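Long-range contact in activated BY transcription factor SSRB (Salmonella enterica, PDB 2WNW), which is of unknown function but belongs to glycoside hydrolase family 30, pairing a TIM-barrel domain with a beta-sandwich domain: residues Phe328-Gly340 with Asn346-Asn358. Numbering follows the deposited sequence.
Sequences FIDWNLLLNSEGG and NLCEAPIQYDAQN
Leu335 and Gln353 pair in parallel at the heart of a short ladder in the long loop that follows the eighth barrel strand. The firm rung runs from Tyr354 N to Leu335 O, 3.0 Å; its neighbours, Leu335 N to Ile352 O and Ser337 N to Tyr354 O, are weak. With strand 360-363 antiparallel beyond 352-355, this makes a small three-stranded sheet on a TIM barrel, whose eighth strand, 327-330, carries Asp330. OD2 of Asp330 faces Pro351 CG and CD at 3.1 Å, while OD1 is hydrogen-bonded to Tyr313.

On one face the Leu334 methyl CD1 lies 4.0 Å from Ile352 CG2 and touches Tyr354 CB, with Phe71 and Tyr75 of helix 65-76 packed against this side. On the other, Leu335 rests its CG 3.7 Å from the Ala350 methyl. Gln353 runs out extended, and chi3 -79° sets its terminal amide so that NE2 donates to Asn336 O at 3.0 Å; OE1 is held by Asn364. Asn336 O is gripped twice, since Gly339 N, closing a type I turn, arrives from the opposite face of the carbonyl plane.

At the end of that turn Cys348 N donates to Gly339 O at 3.1 Å, while Leu347 lays CD2 3.7 Å from Gly340 CA. Nearer the barrel, one water bridges Asn332 ND2 to Glu349 O, with Asn332 OD1 hydrogen-bonded to Thr53.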
# COMPACT_ATOMS: atom_id res chain seq x y z
N PHE A 328 -14.39 -8.74 -7.81
CA PHE A 328 -14.95 -8.99 -6.49
C PHE A 328 -16.18 -9.89 -6.51
O PHE A 328 -17.15 -9.61 -7.22
CB PHE A 328 -15.32 -7.65 -5.83
CG PHE A 328 -16.17 -7.78 -4.58
CD1 PHE A 328 -15.57 -7.95 -3.33
CD2 PHE A 328 -17.56 -7.73 -4.66
CE1 PHE A 328 -16.35 -8.06 -2.18
CE2 PHE A 328 -18.35 -7.85 -3.51
CZ PHE A 328 -17.74 -8.01 -2.27
N ILE A 329 -16.14 -10.96 -5.74
CA ILE A 329 -17.27 -11.86 -5.63
C ILE A 329 -17.53 -12.14 -4.15
O ILE A 329 -16.70 -12.76 -3.46
CB ILE A 329 -17.06 -13.20 -6.34
CG1 ILE A 329 -16.63 -12.97 -7.80
CG2 ILE A 329 -18.38 -13.99 -6.34
CD1 ILE A 329 -16.40 -14.25 -8.58
N ASP A 330 -18.67 -11.67 -3.68
CA ASP A 330 -19.10 -11.86 -2.30
C ASP A 330 -19.54 -13.32 -2.15
O ASP A 330 -19.70 -14.03 -3.15
CB ASP A 330 -20.27 -10.91 -2.02
CG ASP A 330 -20.83 -11.04 -0.61
OD1 ASP A 330 -20.06 -11.31 0.34
OD2 ASP A 330 -22.05 -10.84 -0.45
N TRP A 331 -19.72 -13.78 -0.92
CA TRP A 331 -20.16 -15.15 -0.68
C TRP A 331 -21.69 -15.12 -0.88
O TRP A 331 -22.17 -14.38 -1.73
CB TRP A 331 -19.78 -15.56 0.75
CG TRP A 331 -19.93 -17.03 1.12
CD1 TRP A 331 -19.94 -17.54 2.39
CD2 TRP A 331 -20.05 -18.17 0.23
NE1 TRP A 331 -20.07 -18.91 2.35
CE2 TRP A 331 -20.14 -19.32 1.05
CE3 TRP A 331 -20.09 -18.32 -1.16
CZ2 TRP A 331 -20.27 -20.61 0.52
CZ3 TRP A 331 -20.23 -19.61 -1.69
CH2 TRP A 331 -20.31 -20.74 -0.85
N ASN A 332 -22.44 -15.91 -0.11
CA ASN A 332 -23.90 -15.96 -0.27
C ASN A 332 -24.57 -14.61 -0.54
O ASN A 332 -24.42 -13.67 0.22
CB ASN A 332 -24.56 -16.56 0.98
CG ASN A 332 -24.04 -17.93 1.32
OD1 ASN A 332 -24.42 -18.93 0.70
ND2 ASN A 332 -23.16 -17.99 2.32
N LEU A 333 -25.32 -14.54 -1.63
CA LEU A 333 -26.05 -13.33 -2.01
C LEU A 333 -27.19 -13.10 -1.03
O LEU A 333 -27.55 -11.97 -0.71
CB LEU A 333 -26.70 -13.49 -3.38
CG LEU A 333 -25.92 -13.50 -4.68
CD1 LEU A 333 -26.80 -14.12 -5.77
CD2 LEU A 333 -25.53 -12.08 -5.05
N LEU A 334 -27.76 -14.22 -0.58
CA LEU A 334 -28.93 -14.19 0.28
C LEU A 334 -28.96 -15.36 1.25
O LEU A 334 -28.51 -16.46 0.92
CB LEU A 334 -30.16 -14.25 -0.63
CG LEU A 334 -31.52 -14.64 -0.06
CD1 LEU A 334 -32.11 -13.45 0.67
CD2 LEU A 334 -32.45 -15.09 -1.19
N LEU A 335 -29.52 -15.13 2.44
CA LEU A 335 -29.65 -16.17 3.45
C LEU A 335 -30.89 -15.87 4.29
O LEU A 335 -31.47 -14.79 4.17
CB LEU A 335 -28.41 -16.21 4.35
CG LEU A 335 -27.10 -16.69 3.70
CD1 LEU A 335 -25.97 -16.59 4.71
CD2 LEU A 335 -27.26 -18.12 3.21
N ASN A 336 -31.32 -16.82 5.12
CA ASN A 336 -32.49 -16.56 5.94
C ASN A 336 -32.13 -15.67 7.13
O ASN A 336 -30.96 -15.31 7.31
CB ASN A 336 -33.17 -17.87 6.39
CG ASN A 336 -32.29 -18.73 7.28
OD1 ASN A 336 -32.45 -19.96 7.30
ND2 ASN A 336 -31.40 -18.11 8.02
N SER A 337 -33.12 -15.30 7.93
CA SER A 337 -32.91 -14.42 9.07
C SER A 337 -31.78 -14.82 10.01
O SER A 337 -31.11 -13.95 10.57
CB SER A 337 -34.21 -14.29 9.88
OG SER A 337 -35.25 -13.81 9.06
N GLU A 338 -31.56 -16.12 10.20
CA GLU A 338 -30.51 -16.55 11.11
C GLU A 338 -29.16 -16.78 10.45
O GLU A 338 -28.19 -17.14 11.12
CB GLU A 338 -30.95 -17.81 11.86
CG GLU A 338 -30.83 -19.11 11.08
CD GLU A 338 -31.21 -20.33 11.91
OE1 GLU A 338 -30.79 -20.40 13.09
OE2 GLU A 338 -31.92 -21.21 11.39
N GLY A 339 -29.08 -16.57 9.14
CA GLY A 339 -27.82 -16.75 8.43
C GLY A 339 -27.63 -18.16 7.90
O GLY A 339 -26.49 -18.63 7.74
N GLY A 340 -28.74 -18.84 7.64
CA GLY A 340 -28.68 -20.19 7.12
C GLY A 340 -29.50 -20.30 5.85
O GLY A 340 -29.91 -19.28 5.30
N ASN A 346 -22.68 -23.51 10.30
CA ASN A 346 -21.77 -22.39 10.09
C ASN A 346 -22.55 -21.18 9.56
O ASN A 346 -22.35 -20.76 8.42
CB ASN A 346 -20.67 -22.79 9.10
CG ASN A 346 -19.70 -21.66 8.82
OD1 ASN A 346 -19.27 -20.97 9.74
ND2 ASN A 346 -19.34 -21.48 7.55
N LEU A 347 -23.43 -20.64 10.40
CA LEU A 347 -24.26 -19.50 10.04
C LEU A 347 -23.44 -18.23 9.80
O LEU A 347 -22.51 -17.93 10.55
CB LEU A 347 -25.30 -19.25 11.14
CG LEU A 347 -26.16 -20.46 11.53
CD1 LEU A 347 -27.06 -20.09 12.70
CD2 LEU A 347 -26.99 -20.91 10.33
N CYS A 348 -23.81 -17.48 8.76
CA CYS A 348 -23.11 -16.25 8.40
C CYS A 348 -24.09 -15.19 7.94
O CYS A 348 -25.23 -15.49 7.60
CB CYS A 348 -22.12 -16.49 7.26
SG CYS A 348 -20.81 -17.71 7.55
N GLU A 349 -23.65 -13.94 7.92
CA GLU A 349 -24.51 -12.87 7.44
C GLU A 349 -24.37 -12.82 5.91
O GLU A 349 -23.37 -13.29 5.36
CB GLU A 349 -24.07 -11.52 8.03
CG GLU A 349 -25.03 -10.38 7.76
CD GLU A 349 -24.50 -9.05 8.25
OE1 GLU A 349 -23.63 -8.45 7.57
OE2 GLU A 349 -24.94 -8.59 9.33
N ALA A 350 -25.38 -12.28 5.24
CA ALA A 350 -25.36 -12.11 3.79
C ALA A 350 -25.87 -10.68 3.62
O ALA A 350 -26.67 -10.20 4.43
CB ALA A 350 -26.30 -13.11 3.10
N PRO A 351 -25.42 -9.96 2.57
CA PRO A 351 -25.88 -8.58 2.38
C PRO A 351 -27.39 -8.42 2.40
O PRO A 351 -27.90 -7.37 2.79
CB PRO A 351 -25.25 -8.20 1.04
CG PRO A 351 -23.95 -8.96 1.08
CD PRO A 351 -24.40 -10.33 1.57
N ILE A 352 -28.10 -9.46 1.97
CA ILE A 352 -29.56 -9.43 2.00
C ILE A 352 -30.03 -10.69 2.69
O ILE A 352 -29.55 -11.79 2.40
CB ILE A 352 -30.18 -9.36 0.58
CG1 ILE A 352 -29.83 -8.02 -0.08
CG2 ILE A 352 -31.70 -9.50 0.67
CD1 ILE A 352 -30.51 -7.80 -1.42
N GLN A 353 -30.95 -10.53 3.63
CA GLN A 353 -31.50 -11.66 4.35
C GLN A 353 -33.01 -11.61 4.25
O GLN A 353 -33.60 -10.53 4.12
CB GLN A 353 -31.02 -11.65 5.81
CG GLN A 353 -29.57 -12.09 5.94
CD GLN A 353 -29.04 -12.04 7.36
OE1 GLN A 353 -28.71 -10.97 7.87
NE2 GLN A 353 -28.99 -13.19 8.01
N TYR A 354 -33.64 -12.77 4.28
CA TYR A 354 -35.08 -12.85 4.12
C TYR A 354 -35.81 -13.65 5.20
O TYR A 354 -35.40 -14.74 5.58
CB TYR A 354 -35.39 -13.43 2.73
CG TYR A 354 -36.86 -13.68 2.47
CD1 TYR A 354 -37.37 -14.97 2.50
CD2 TYR A 354 -37.72 -12.62 2.19
CE1 TYR A 354 -38.72 -15.21 2.25
CE2 TYR A 354 -39.08 -12.85 1.93
CZ TYR A 354 -39.56 -14.14 1.97
OH TYR A 354 -40.89 -14.38 1.71
N ASP A 355 -36.91 -13.07 5.68
CA ASP A 355 -37.75 -13.68 6.70
C ASP A 355 -39.02 -14.17 6.01
O ASP A 355 -39.90 -13.38 5.66
CB ASP A 355 -38.07 -12.65 7.78
CG ASP A 355 -39.25 -13.03 8.64
OD1 ASP A 355 -39.45 -14.24 8.90
OD2 ASP A 355 -39.98 -12.11 9.07
N ALA A 356 -39.10 -15.48 5.81
CA ALA A 356 -40.23 -16.10 5.12
C ALA A 356 -41.57 -15.93 5.83
O ALA A 356 -42.59 -15.69 5.18
CB ALA A 356 -39.95 -17.58 4.89
N GLN A 357 -41.58 -16.05 7.15
CA GLN A 357 -42.82 -15.92 7.92
C GLN A 357 -43.55 -14.62 7.64
O GLN A 357 -44.76 -14.62 7.40
CB GLN A 357 -42.53 -16.02 9.42
CG GLN A 357 -42.09 -17.39 9.88
CD GLN A 357 -42.07 -17.50 11.40
OE1 GLN A 357 -41.69 -18.54 11.95
NE2 GLN A 357 -42.48 -16.44 12.08
N ASN A 358 -42.83 -13.50 7.68
CA ASN A 358 -43.44 -12.20 7.44
C ASN A 358 -43.18 -11.69 6.03
O ASN A 358 -43.62 -10.60 5.67
CB ASN A 358 -42.91 -11.19 8.46
CG ASN A 358 -43.08 -11.66 9.89
OD1 ASN A 358 -44.18 -12.04 10.29
ND2 ASN A 358 -42.00 -11.64 10.66
O HOH W 1 -22.57 -15.29 3.38